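Local coordinates for protein beta-L-arabinobiosidase (Bacteroides thetaiotaomicron, PDB 5MQR) that probably hydrolyses glycosidic bonds in plant pectin, joining a sialidase-like beta-propeller to a second glycoside hydrolase domain in one gut-bacterial chain, at residues Val305-Lys310 with Pro327-Trp332; Ser412-Asp417 with Pro466-Leu471; Asp417-Ser422 with Tyr602-Val607; Ile1040-Leu1045 with Leu1083-Asn1088. All coordinates share one frame; numbering follows the deposited sequence.

Interaction 1. Residues Val305-Lys310 with Pro327-Trp332; sequences VNSNAK and PSEFRW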
loop_
_atom_site.group_PDB
_atom_site.type_symbol
_atom_site.label_atom_id
_atom_site.label_comp_id
_atom_site.label_asym_id
_atom_site.label_seq_id
_atom_site.Cartn_x
_atom_site.Cartn_y
_atom_site.Cartn_z
ATOM N N VAL A 305 6.455 8.316 22.775
ATOM C CA VAL A 305 7.765 8.454 23.384
ATOM C C VAL A 305 8.368 9.709 22.761
ATOM O O VAL A 305 8.588 9.770 21.559
ATOM C CB VAL A 305 8.624 7.187 23.139
ATOM C CG1 VAL A 305 9.955 7.269 23.883
ATOM C CG2 VAL A 305 7.821 5.961 23.574
ATOM N N ASN A 306 8.609 10.708 23.602
ATOM C CA ASN A 306 9.052 12.010 23.181
ATOM C C ASN A 306 9.497 12.726 24.427
ATOM O O ASN A 306 9.026 12.459 25.540
ATOM C CB ASN A 306 7.925 12.797 22.477
ATOM C CG ASN A 306 8.422 14.056 21.764
ATOM O OD1 ASN A 306 7.888 15.145 21.975
ATOM N ND2 ASN A 306 9.457 13.917 20.938
ATOM N N SER A 307 10.420 13.648 24.232
ATOM C CA SER A 307 11.006 14.357 25.347
ATOM C C SER A 307 11.056 15.839 24.984
ATOM O O SER A 307 10.018 16.430 24.712
ATOM C CB SER A 307 12.367 13.722 25.672
ATOM O OG SER A 307 13.049 14.438 26.670
ATOM N N ASN A 308 12.259 16.393 24.876
ATOM C CA ASN A 308 12.493 17.803 24.946
ATOM C C ASN A 308 12.809 18.466 23.613
ATOM O O ASN A 308 13.012 19.665 23.568
ATOM C CB ASN A 308 13.695 18.018 25.870
ATOM C CG ASN A 308 13.476 19.169 26.795
ATOM O OD1 ASN A 308 12.460 19.208 27.484
ATOM N ND2 ASN A 308 14.399 20.134 26.806
ATOM N N ALA A 309 12.878 17.698 22.537
ATOM C CA ALA A 309 13.425 18.198 21.283
ATOM C C ALA A 309 12.360 18.555 20.214
ATOM O O ALA A 309 12.679 18.558 19.014
ATOM C CB ALA A 309 14.423 17.184 20.747
ATOM N N LYS A 310 11.144 18.890 20.674
ATOM C CA LYS A 310 9.936 19.178 19.853
ATOM C C LYS A 310 9.302 17.975 19.121
ATOM O O LYS A 310 9.972 17.017 18.724
ATOM C CB LYS A 310 10.158 20.259 18.789
ATOM C CG LYS A 310 10.617 21.614 19.263
ATOM C CD LYS A 310 10.703 22.572 18.076
ATOM C CE LYS A 310 11.149 23.966 18.519
ATOM N NZ LYS A 310 11.209 24.955 17.407
ATOM N N PRO A 327 11.565 9.802 18.942
ATOM C CA PRO A 327 10.777 8.835 19.699
ATOM C C PRO A 327 11.585 8.291 20.888
ATOM O O PRO A 327 11.745 7.078 21.060
ATOM C CB PRO A 327 10.489 7.758 18.649
ATOM C CG PRO A 327 11.762 7.714 17.873
ATOM C CD PRO A 327 12.245 9.134 17.805
ATOM N N SER A 328 12.108 9.198 21.703
ATOM C CA SER A 328 13.207 8.863 22.574
ATOM C C SER A 328 13.487 9.963 23.564
ATOM O O SER A 328 13.091 11.118 23.352
ATOM C CB SER A 328 14.459 8.606 21.720
ATOM O OG SER A 328 15.554 8.214 22.535
ATOM N N GLU A 329 14.169 9.589 24.646
ATOM C CA GLU A 329 14.709 10.566 25.613
ATOM C C GLU A 329 16.062 11.158 25.139
ATOM O O GLU A 329 16.550 12.131 25.702
ATOM C CB GLU A 329 14.832 9.948 27.008
ATOM C CG GLU A 329 13.474 9.646 27.648
ATOM C CD GLU A 329 12.659 10.906 27.963
ATOM O OE1 GLU A 329 13.264 11.899 28.432
ATOM O OE2 GLU A 329 11.424 10.926 27.716
ATOM N N PHE A 330 16.631 10.565 24.094
ATOM C CA PHE A 330 17.807 11.086 23.405
ATOM C C PHE A 330 17.307 11.720 22.120
ATOM O O PHE A 330 16.211 11.381 21.643
ATOM C CB PHE A 330 18.777 9.953 23.098
ATOM C CG PHE A 330 19.229 9.203 24.324
ATOM C CD1 PHE A 330 18.465 8.163 24.842
ATOM C CD2 PHE A 330 20.411 9.541 24.958
ATOM C CE1 PHE A 330 18.872 7.470 25.965
ATOM C CE2 PHE A 330 20.824 8.866 26.104
ATOM C CZ PHE A 330 20.048 7.822 26.610
ATOM N N ARG A 331 18.084 12.631 21.546
ATOM C CA ARG A 331 17.647 13.300 20.330
ATOM C C ARG A 331 18.010 12.525 19.080
ATOM O O ARG A 331 18.571 13.069 18.151
ATOM C CB ARG A 331 18.140 14.749 20.311
ATOM C CG ARG A 331 17.702 15.481 21.561
ATOM C CD ARG A 331 17.977 16.964 21.489
ATOM N NE ARG A 331 17.566 17.630 22.723
ATOM C CZ ARG A 331 17.224 18.917 22.841
ATOM N NH1 ARG A 331 17.255 19.751 21.802
ATOM N NH2 ARG A 331 16.837 19.380 24.029
ATOM N N TRP A 332 17.625 11.256 19.037
ATOM C CA TRP A 332 17.756 10.432 17.835
ATOM C C TRP A 332 16.896 9.168 17.950
ATOM O O TRP A 332 16.558 8.787 19.043
ATOM C CB TRP A 332 19.207 10.016 17.635
ATOM C CG TRP A 332 19.766 9.046 18.656
ATOM C CD1 TRP A 332 19.581 7.693 18.692
ATOM C CD2 TRP A 332 20.638 9.355 19.743
ATOM N NE1 TRP A 332 20.296 7.134 19.734
ATOM C CE2 TRP A 332 20.937 8.137 20.406
ATOM C CE3 TRP A 332 21.204 10.540 20.225
ATOM C CZ2 TRP A 332 21.772 8.079 21.538
ATOM C CZ3 TRP A 332 22.053 10.478 21.353
ATOM C CH2 TRP A 332 22.330 9.258 21.984
HETATM O O HOH W 1 9.797 13.125 28.418
#

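Interaction 2. Residues Ser412-Asp417 with Pro466-Leu471; sequences SAHADD and PASKEL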
loop_
_atom_site.group_PDB
_atom_site.type_symbol
_atom_site.label_atom_id
_atom_site.label_comp_id
_atom_site.label_asym_id
_atom_site.label_seq_id
_atom_site.Cartn_x
_atom_site.Cartn_y
_atom_site.Cartn_z
ATOM N N SER A 412 6.335 -2.050 -2.819
ATOM C CA SER A 412 5.375 -2.969 -3.410
ATOM C C SER A 412 5.927 -3.687 -4.653
ATOM O O SER A 412 5.284 -4.591 -5.184
ATOM C CB SER A 412 4.087 -2.223 -3.757
ATOM O OG SER A 412 4.243 -1.381 -4.870
ATOM N N ALA A 413 7.102 -3.270 -5.107
ATOM C CA ALA A 413 7.769 -3.874 -6.222
ATOM C C ALA A 413 9.279 -3.874 -6.014
ATOM O O ALA A 413 9.836 -2.978 -5.384
ATOM C CB ALA A 413 7.447 -3.108 -7.483
ATOM N N HIS A 414 9.911 -4.880 -6.610
ATOM C CA HIS A 414 11.349 -4.978 -6.690
ATOM C C HIS A 414 11.930 -3.883 -7.567
ATOM O O HIS A 414 11.235 -3.258 -8.365
ATOM C CB HIS A 414 11.769 -6.356 -7.213
ATOM C CG HIS A 414 11.762 -7.395 -6.147
ATOM N ND1 HIS A 414 12.827 -7.582 -5.294
ATOM C CD2 HIS A 414 10.786 -8.234 -5.725
ATOM C CE1 HIS A 414 12.521 -8.515 -4.410
ATOM N NE2 HIS A 414 11.285 -8.918 -4.647
ATOM N N ALA A 415 13.227 -3.686 -7.402
ATOM C CA ALA A 415 13.969 -2.679 -8.111
ATOM C C ALA A 415 14.210 -3.127 -9.543
ATOM O O ALA A 415 14.534 -4.282 -9.815
ATOM C CB ALA A 415 15.306 -2.428 -7.422
ATOM N N ASP A 416 14.066 -2.173 -10.449
ATOM C CA ASP A 416 14.542 -2.322 -11.805
ATOM C C ASP A 416 14.718 -0.902 -12.335
ATOM O O ASP A 416 13.853 -0.375 -13.017
ATOM C CB ASP A 416 13.553 -3.168 -12.639
ATOM C CG ASP A 416 14.080 -3.475 -14.015
ATOM O OD1 ASP A 416 15.290 -3.278 -14.286
ATOM O OD2 ASP A 416 13.271 -3.916 -14.838
ATOM N N ASP A 417 15.850 -0.300 -11.988
ATOM C CA ASP A 417 16.017 1.132 -11.990
ATOM C C ASP A 417 17.038 1.508 -13.033
ATOM O O ASP A 417 18.151 0.980 -13.053
ATOM C CB ASP A 417 16.499 1.622 -10.621
ATOM C CG ASP A 417 15.554 1.237 -9.468
ATOM O OD1 ASP A 417 14.421 0.739 -9.670
ATOM O OD2 ASP A 417 15.983 1.440 -8.315
ATOM N N PRO A 466 10.650 -5.297 -1.567
ATOM C CA PRO A 466 9.804 -6.245 -0.830
ATOM C C PRO A 466 10.651 -7.223 -0.016
ATOM O O PRO A 466 11.628 -7.766 -0.531
ATOM C CB PRO A 466 9.027 -6.990 -1.935
ATOM C CG PRO A 466 9.113 -6.117 -3.130
ATOM C CD PRO A 466 10.440 -5.394 -3.023
ATOM N N ALA A 467 10.273 -7.383 1.247
ATOM C CA ALA A 467 10.941 -8.266 2.190
ATOM C C ALA A 467 11.058 -9.651 1.577
ATOM O O ALA A 467 10.038 -10.227 1.192
ATOM C CB ALA A 467 10.139 -8.319 3.494
ATOM N N SER A 468 12.284 -10.160 1.462
ATOM C CA SER A 468 12.572 -11.352 0.679
ATOM C C SER A 468 13.484 -12.334 1.427
ATOM O O SER A 468 14.436 -11.929 2.109
ATOM C CB SER A 468 13.220 -10.948 -0.657
ATOM O OG SER A 468 12.385 -10.066 -1.425
ATOM N N LYS A 469 13.191 -13.627 1.272
ATOM C CA LYS A 469 13.968 -14.715 1.874
ATOM C C LYS A 469 15.050 -15.167 0.920
ATOM O O LYS A 469 16.190 -15.344 1.334
ATOM C CB LYS A 469 13.071 -15.899 2.244
ATOM C CG LYS A 469 11.977 -15.561 3.234
ATOM C CD LYS A 469 10.983 -16.711 3.426
ATOM C CE LYS A 469 9.655 -16.212 4.036
ATOM N NZ LYS A 469 8.484 -17.156 3.886
ATOM N N GLU A 470 14.673 -15.376 -0.344
ATOM C CA GLU A 470 15.613 -15.585 -1.446
ATOM C C GLU A 470 15.665 -14.283 -2.253
ATOM O O GLU A 470 14.616 -13.754 -2.664
ATOM C CB GLU A 470 15.160 -16.735 -2.336
ATOM C CG GLU A 470 15.007 -18.071 -1.616
ATOM C CD GLU A 470 16.350 -18.682 -1.207
ATOM O OE1 GLU A 470 17.244 -18.833 -2.081
ATOM O OE2 GLU A 470 16.515 -19.007 -0.004
ATOM N N LEU A 471 16.876 -13.762 -2.446
ATOM C CA LEU A 471 17.071 -12.471 -3.080
ATOM C C LEU A 471 18.242 -12.482 -4.046
ATOM O O LEU A 471 19.341 -12.947 -3.696
ATOM C CB LEU A 471 17.299 -11.412 -2.003
ATOM C CG LEU A 471 17.503 -9.963 -2.409
ATOM C CD1 LEU A 471 16.275 -9.413 -3.108
ATOM C CD2 LEU A 471 17.798 -9.124 -1.183
HETATM O O HOH W 2 9.759 -10.598 -3.040
#

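Interaction 3. Residues Asp417-Ser422 with Tyr602-Val607; sequences DDFSKS and YRIANV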
loop_
_atom_site.group_PDB
_atom_site.type_symbol
_atom_site.label_atom_id
_atom_site.label_comp_id
_atom_site.label_asym_id
_atom_site.label_seq_id
_atom_site.Cartn_x
_atom_site.Cartn_y
_atom_site.Cartn_z
ATOM N N ASP A 417 15.850 -0.300 -11.988
ATOM C CA ASP A 417 16.017 1.132 -11.990
ATOM C C ASP A 417 17.038 1.508 -13.033
ATOM O O ASP A 417 18.151 0.980 -13.053
ATOM C CB ASP A 417 16.499 1.622 -10.621
ATOM C CG ASP A 417 15.554 1.237 -9.468
ATOM O OD1 ASP A 417 14.421 0.739 -9.670
ATOM O OD2 ASP A 417 15.983 1.440 -8.315
ATOM N N ASP A 418 16.630 2.412 -13.913
ATOM C CA ASP A 418 17.487 3.008 -14.921
ATOM C C ASP A 418 17.533 4.499 -14.584
ATOM O O ASP A 418 16.559 5.213 -14.792
ATOM C CB ASP A 418 16.880 2.718 -16.296
ATOM C CG ASP A 418 17.660 3.328 -17.455
ATOM O OD1 ASP A 418 18.670 4.017 -17.209
ATOM O OD2 ASP A 418 17.219 3.121 -18.626
ATOM N N PHE A 419 18.668 4.950 -14.056
ATOM C CA PHE A 419 18.795 6.329 -13.555
ATOM C C PHE A 419 18.810 7.393 -14.659
ATOM O O PHE A 419 18.538 8.551 -14.381
ATOM C CB PHE A 419 20.019 6.483 -12.657
ATOM C CG PHE A 419 20.004 5.579 -11.460
ATOM C CD1 PHE A 419 18.981 5.666 -10.520
ATOM C CD2 PHE A 419 21.010 4.626 -11.274
ATOM C CE1 PHE A 419 18.951 4.814 -9.425
ATOM C CE2 PHE A 419 20.984 3.778 -10.181
ATOM C CZ PHE A 419 19.954 3.874 -9.251
ATOM N N SER A 420 19.098 6.989 -15.901
ATOM C CA SER A 420 19.066 7.894 -17.069
ATOM C C SER A 420 17.649 8.389 -17.336
ATOM O O SER A 420 17.460 9.428 -17.949
ATOM C CB SER A 420 19.633 7.209 -18.331
ATOM O OG SER A 420 18.774 6.184 -18.790
ATOM N N LYS A 421 16.659 7.653 -16.854
ATOM C CA LYS A 421 15.271 8.091 -16.950
ATOM C C LYS A 421 14.901 9.205 -15.968
ATOM O O LYS A 421 13.781 9.721 -16.036
ATOM C CB LYS A 421 14.319 6.894 -16.771
ATOM C CG LYS A 421 14.382 5.887 -17.913
ATOM C CD LYS A 421 13.289 4.832 -17.722
ATOM C CE LYS A 421 13.341 3.713 -18.765
ATOM N NZ LYS A 421 12.499 2.575 -18.283
ATOM N N SER A 422 15.809 9.562 -15.055
ATOM C CA SER A 422 15.553 10.608 -14.065
ATOM C C SER A 422 16.463 11.779 -14.336
ATOM O O SER A 422 17.663 11.600 -14.528
ATOM C CB SER A 422 15.788 10.061 -12.670
ATOM O OG SER A 422 14.840 9.048 -12.390
ATOM N N TYR A 602 31.892 7.145 -6.003
ATOM C CA TYR A 602 31.371 5.842 -6.447
ATOM C C TYR A 602 30.133 6.057 -7.289
ATOM O O TYR A 602 29.372 6.995 -7.065
ATOM C CB TYR A 602 31.039 4.952 -5.250
ATOM C CG TYR A 602 32.214 4.794 -4.326
ATOM C CD1 TYR A 602 33.197 3.841 -4.575
ATOM C CD2 TYR A 602 32.388 5.656 -3.235
ATOM C CE1 TYR A 602 34.307 3.716 -3.740
ATOM C CE2 TYR A 602 33.503 5.544 -2.411
ATOM C CZ TYR A 602 34.445 4.567 -2.658
ATOM O OH TYR A 602 35.526 4.453 -1.829
ATOM N N ARG A 603 29.930 5.178 -8.255
ATOM C CA ARG A 603 28.781 5.252 -9.129
ATOM C C ARG A 603 28.068 3.894 -9.243
ATOM O O ARG A 603 28.723 2.856 -9.362
ATOM C CB ARG A 603 29.241 5.679 -10.496
ATOM C CG ARG A 603 29.703 7.111 -10.569
ATOM C CD ARG A 603 30.302 7.344 -11.933
ATOM N NE ARG A 603 30.682 8.725 -12.142
ATOM C CZ ARG A 603 31.760 9.309 -11.636
ATOM N NH1 ARG A 603 32.590 8.656 -10.832
ATOM N NH2 ARG A 603 32.001 10.577 -11.922
ATOM N N ILE A 604 26.734 3.902 -9.212
ATOM C CA ILE A 604 25.965 2.683 -9.483
ATOM C C ILE A 604 24.935 2.934 -10.576
ATOM O O ILE A 604 24.507 4.059 -10.795
ATOM C CB ILE A 604 25.328 2.064 -8.214
ATOM C CG1 ILE A 604 24.386 3.050 -7.527
ATOM C CG2 ILE A 604 26.422 1.637 -7.240
ATOM C CD1 ILE A 604 23.610 2.458 -6.362
ATOM N N ALA A 605 24.592 1.861 -11.276
ATOM C CA ALA A 605 23.627 1.897 -12.352
ATOM C C ALA A 605 22.893 0.562 -12.485
ATOM O O ALA A 605 23.410 -0.481 -12.104
ATOM C CB ALA A 605 24.330 2.222 -13.666
ATOM N N ASN A 606 21.695 0.618 -13.059
ATOM C CA ASN A 606 20.943 -0.575 -13.464
ATOM C C ASN A 606 20.698 -1.499 -12.270
ATOM O O ASN A 606 21.021 -2.688 -12.307
ATOM C CB ASN A 606 21.662 -1.312 -14.598
ATOM C CG ASN A 606 21.862 -0.439 -15.813
ATOM O OD1 ASN A 606 20.918 0.156 -16.325
ATOM N ND2 ASN A 606 23.086 -0.360 -16.277
ATOM N N VAL A 607 20.137 -0.931 -11.212
ATOM C CA VAL A 607 19.955 -1.656 -9.989
ATOM C C VAL A 607 18.700 -2.507 -10.183
ATOM O O VAL A 607 17.630 -1.954 -10.423
ATOM C CB VAL A 607 19.780 -0.691 -8.805
ATOM C CG1 VAL A 607 19.525 -1.472 -7.530
ATOM C CG2 VAL A 607 20.998 0.205 -8.666
HETATM O O HOH W 3 21.035 2.751 -17.106
HETATM O O HOH W 4 21.003 3.251 -14.397
#

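Interaction 4. Residues Ile1040-Leu1045 with Leu1083-Asn1088; sequences IEINPL and LRIFVN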
loop_
_atom_site.group_PDB
_atom_site.type_symbol
_atom_site.label_atom_id
_atom_site.label_comp_id
_atom_site.label_asym_id
_atom_site.label_seq_id
_atom_site.Cartn_x
_atom_site.Cartn_y
_atom_site.Cartn_z
ATOM N N ILE A 1040 -7.569 -4.063 -18.527
ATOM C CA ILE A 1040 -8.031 -4.572 -17.245
ATOM C C ILE A 1040 -9.311 -3.842 -16.859
ATOM O O ILE A 1040 -9.357 -2.613 -16.902
ATOM C CB ILE A 1040 -6.996 -4.369 -16.139
ATOM C CG1 ILE A 1040 -5.656 -4.992 -16.548
ATOM C CG2 ILE A 1040 -7.517 -4.936 -14.809
ATOM C CD1 ILE A 1040 -4.532 -4.660 -15.581
ATOM N N GLU A 1041 -10.333 -4.606 -16.482
ATOM C CA GLU A 1041 -11.658 -4.067 -16.161
ATOM C C GLU A 1041 -12.059 -4.633 -14.811
ATOM O O GLU A 1041 -12.146 -5.844 -14.661
ATOM C CB GLU A 1041 -12.675 -4.479 -17.238
ATOM C CG GLU A 1041 -14.136 -4.067 -16.980
ATOM C CD GLU A 1041 -15.150 -4.720 -17.944
ATOM O OE1 GLU A 1041 -14.754 -5.445 -18.874
ATOM O OE2 GLU A 1041 -16.375 -4.518 -17.775
ATOM N N ILE A 1042 -12.267 -3.763 -13.835
ATOM C CA ILE A 1042 -12.836 -4.169 -12.564
ATOM C C ILE A 1042 -14.087 -3.385 -12.266
ATOM O O ILE A 1042 -14.246 -2.254 -12.710
ATOM C CB ILE A 1042 -11.859 -4.080 -11.368
ATOM C CG1 ILE A 1042 -11.686 -2.643 -10.859
ATOM C CG2 ILE A 1042 -10.529 -4.700 -11.741
ATOM C CD1 ILE A 1042 -10.781 -2.535 -9.640
ATOM N N ASN A 1043 -14.966 -4.004 -11.491
ATOM C CA ASN A 1043 -16.215 -3.386 -11.099
ATOM C C ASN A 1043 -16.738 -4.134 -9.890
ATOM O O ASN A 1043 -17.578 -5.020 -10.022
ATOM C CB ASN A 1043 -17.213 -3.430 -12.258
ATOM C CG ASN A 1043 -18.507 -2.718 -11.926
ATOM O OD1 ASN A 1043 -18.491 -1.686 -11.254
ATOM N ND2 ASN A 1043 -19.625 -3.289 -12.336
ATOM N N PRO A 1044 -16.204 -3.820 -8.703
ATOM C CA PRO A 1044 -16.645 -4.518 -7.498
ATOM C C PRO A 1044 -18.117 -4.316 -7.207
ATOM O O PRO A 1044 -18.613 -3.217 -7.326
ATOM C CB PRO A 1044 -15.813 -3.894 -6.387
ATOM C CG PRO A 1044 -14.716 -3.172 -7.063
ATOM C CD PRO A 1044 -15.228 -2.767 -8.399
ATOM N N LEU A 1045 -18.797 -5.386 -6.830
ATOM C CA LEU A 1045 -20.192 -5.312 -6.440
ATOM C C LEU A 1045 -20.299 -5.370 -4.920
ATOM O O LEU A 1045 -21.009 -6.182 -4.360
ATOM C CB LEU A 1045 -20.988 -6.456 -7.095
ATOM C CG LEU A 1045 -20.826 -6.583 -8.598
ATOM C CD1 LEU A 1045 -21.460 -7.876 -9.079
ATOM C CD2 LEU A 1045 -21.366 -5.362 -9.316
ATOM N N LEU A 1083 -9.711 2.954 -4.600
ATOM C CA LEU A 1083 -9.666 1.691 -5.292
ATOM C C LEU A 1083 -8.476 1.709 -6.232
ATOM O O LEU A 1083 -8.389 2.586 -7.059
ATOM C CB LEU A 1083 -10.962 1.507 -6.107
ATOM C CG LEU A 1083 -11.070 0.259 -6.981
ATOM C CD1 LEU A 1083 -11.009 -1.013 -6.136
ATOM C CD2 LEU A 1083 -12.348 0.319 -7.819
ATOM N N ARG A 1084 -7.588 0.727 -6.138
ATOM C CA ARG A 1084 -6.379 0.726 -6.961
ATOM C C ARG A 1084 -6.099 -0.629 -7.546
ATOM O O ARG A 1084 -6.367 -1.648 -6.926
ATOM C CB ARG A 1084 -5.171 1.152 -6.137
ATOM C CG ARG A 1084 -5.131 2.637 -5.926
ATOM C CD ARG A 1084 -4.026 3.083 -4.968
ATOM N NE ARG A 1084 -4.441 4.350 -4.368
ATOM C CZ ARG A 1084 -4.113 5.551 -4.813
ATOM N NH1 ARG A 1084 -3.278 5.687 -5.824
ATOM N NH2 ARG A 1084 -4.598 6.625 -4.212
ATOM N N ILE A 1085 -5.543 -0.610 -8.742
ATOM C CA ILE A 1085 -5.107 -1.799 -9.452
ATOM C C ILE A 1085 -3.600 -1.701 -9.616
ATOM O O ILE A 1085 -3.104 -0.654 -10.038
ATOM C CB ILE A 1085 -5.708 -1.869 -10.853
ATOM C CG1 ILE A 1085 -7.229 -1.983 -10.743
ATOM C CG2 ILE A 1085 -5.121 -3.049 -11.648
ATOM C CD1 ILE A 1085 -7.948 -1.772 -12.059
ATOM N N PHE A 1086 -2.894 -2.790 -9.305
ATOM C CA PHE A 1086 -1.468 -2.867 -9.553
ATOM C C PHE A 1086 -1.186 -3.996 -10.538
ATOM O O PHE A 1086 -1.827 -5.038 -10.504
ATOM C CB PHE A 1086 -0.670 -3.066 -8.255
ATOM C CG PHE A 1086 -0.782 -1.917 -7.276
ATOM C CD1 PHE A 1086 -1.929 -1.742 -6.507
ATOM C CD2 PHE A 1086 0.286 -1.024 -7.087
ATOM C CE1 PHE A 1086 -2.041 -0.684 -5.600
ATOM C CE2 PHE A 1086 0.182 0.045 -6.188
ATOM C CZ PHE A 1086 -0.985 0.208 -5.431
ATOM N N VAL A 1087 -0.209 -3.750 -11.405
ATOM C CA VAL A 1087 0.362 -4.739 -12.309
ATOM C C VAL A 1087 1.837 -4.904 -11.924
ATOM O O VAL A 1087 2.596 -3.935 -11.985
ATOM C CB VAL A 1087 0.247 -4.259 -13.766
ATOM C CG1 VAL A 1087 0.902 -5.243 -14.739
ATOM C CG2 VAL A 1087 -1.213 -4.017 -14.099
ATOM N N ASN A 1088 2.234 -6.113 -11.535
ATOM C CA ASN A 1088 3.587 -6.402 -11.037
ATOM C C ASN A 1088 4.064 -5.353 -10.047
ATOM O O ASN A 1088 5.189 -4.861 -10.122
ATOM C CB ASN A 1088 4.555 -6.556 -12.203
ATOM C CG ASN A 1088 4.126 -7.663 -13.158
ATOM O OD1 ASN A 1088 3.326 -8.531 -12.815
ATOM N ND2 ASN A 1088 4.639 -7.622 -14.364
#

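Interaction 1. Residues Val305-Lys310 with Pro327-Trp332
Two loops of the BNR repeat-like part of the beta-propeller meet here, with Ser307, Glu329, Ala309 and Arg331 carrying its main side-chain contacts. The Ser307 hydroxyl donates to Glu329 OE1, OG to OE1 3.1 Å, arriving from above the carboxylate plane, 51° out of it. The Glu329 chain folds at CB-CG (chi2 -66°), which brings the carboxylate back against Ser307 CB. Its other oxygen, OE2, takes a hydrogen bond from a water at 2.8 Å, and the same water donates to Asn306 O. A short serine and a longer glutamate that can bend back thus suit a narrow seam whose second link is made by water. At one end the backbones come close, with a CA-H...O contact of 3.0 Å from Pro327 CA to Val305 O, and Val305 CG1 lies 3.3 Å from Pro327 O. At the other, Ala309 CB lies 3.5 Å above one face of the Arg331 guanidinium, toward its rim; the small methyl lets the flat group settle close. The ends of that guanidinium bond to Gln370 and to the phosphate of the O-phosphotyrosine at position 371. Ser328 OG accepts from Phe330 N in an ST turn that shapes its own loop. Residues 305-310 link strand 299-300 of one four-stranded antiparallel sheet to strand 311-315 of the next, while 327-332 joins strands 321-325 and 334-339 of that second sheet.

Interaction 2. Residues Ser412-Asp417 with Pro466-Leu471
The chain at Ser412-His414 runs as a loop, extended from Ala413 on, past the end of strand 460-468, its CA atoms coming closest at Ser412 and Pro466, 6.1 Å apart. With CG of His414 anti to the carbonyl carbon (chi1 -81°), chi2 turns a ring face to Pro466, whose CD sits squarely over it, 3.8 Å from the centroid and only 2° off the ring normal, a CH-pi contact that suits the rigid proline ring to a flat imidazole. Pro466 CD also lies 3.4 Å from Ala413 O. In the ring plane, His414 NE2 meets a water at 2.8 Å that donates to Ser468 OG, and Ser468 OG in turn donates to Pro466 O (2.6 Å). ND1 is hydrogen-bonded to Thr609 OG1, which fixes the ring's rotation. With an alanine in place of His414, Pro466 would probably lose the flat partner under its CD, and the water and Thr609 OG1 their imidazole nitrogens. The loop leads into the short, weakly bonded strand 416-417, beside strand 600-610, itself a neighbour of strand 470-479.

Interaction 3. Residues Asp417-Ser422 with Tyr602-Val607
A chi1 of -59° sets CG of Phe419 anti to its own carbonyl carbon and carries the ring across to strand 602-607, where CZ and CE2 reach Val607 CG2, the CZ to CG2 gap being 3.9 Å. Ala605 CA lies at the ring edge, near its plane, and Phe419 CD2 comes 3.6 Å from Ile604 O. The large flat ring suits this buried place, covering backbone and side chain at once. Beside it, Asp417 N donates to Val607 O at 2.9 Å and 153°, whereas the return bond from Val607 N to Asp417 O is weak. Asn606, in a left-handed backbone conformation, is tied across the seam by two waters. One accepts from both Phe419 N and Asn606 N; the other donates to Asp418 OD1 and to Asn606 OD1, at 2.7 Å each, while Asn606 ND2 bonds to Asp476 OD2 of strand 470-479. Asp418 OD1 also receives Ser420 OG and, in an Asx turn, Ser420 N, both from one face of the carboxylate, at the start of the 3-10 turn 419-421. Replacing Phe419 by an alanine would probably open a gap against Val607 and Ala605. Further out, Phe419 packs on Leu448 of strand 447-452 and Leu443 of strand 441-444, while strand 600-610 lies between strands 447-452 and 470-479 in an antiparallel sheet.

Interaction 4. Residues Ile1040-Leu1045 with Leu1083-Asn1088
Ile1042 sets its CD1 methyl against both Leu1083 and Ile1085, meeting Leu1083 CD2 at 3.7 Å and Ile1085 CG1 at 3.8 Å. The side chains approach tip to tip. Ile1042 can do this because CG1 takes the crowded position between backbone N and carbonyl carbon (chi1 78°), aiming the longer branch at the opposite layer. Along the seam Ile1040 CD1 reaches Val1087 CG2 at 3.7 Å, and its CG2 touches Ile1085 CD1. Pro1044 CD extends the apolar row to Leu1083 CD2, 4.3 Å away. Branched aliphatic residues suit such a place, filling it with methyl groups and bringing no polar side-chain atom between the layers. Every second residue on each strand faces the contact, whereas Glu1041 and Arg1084 point away from it at CB and form salt bridges with Arg1035 and Glu1091. Around this first shell, Leu1101 packs against both Ile1042 and Ile1085, and Ile1068 of strand 1064-1071 also touches Ile1042. Strand 1040-1042 is held by backbone bonds to Leu1101 and Cys1103, and strand 1082-1087 lies between 1064-1071 and 1090-1095. The strand axes pass 9.6 Å apart at 151°, the face-to-face packing of two layers expected of a beta-sandwich, here in the family 65-like C-terminal domain.

How the interactions relate
Interactions 2 and 3 are closely joined: they share Asp417, their centres lie about 16 Å apart, and Ala415 CB touches Val607 O at 3.8 Å. Strand 600-610 is paired to both strand 416-417 and strand 470-479, so the two contacts belong to one sheet. Interaction 2 also touches interaction 4, Ala413 CB to Asn1088 O 3.9 Å, and Ser412 OG bonds to Gly1089 O, which joins the loop leading into strand 416-417 to the C-terminal domain. Interaction 1 stands apart in the propeller, its centre about 33 Å from that of interaction 2 and 42 Å from that of interaction 4. Of the ligands, a buffer molecule lies about 4 Å from the Asp417 side chain, and a sodium ion about 11 Å from that of Pro327.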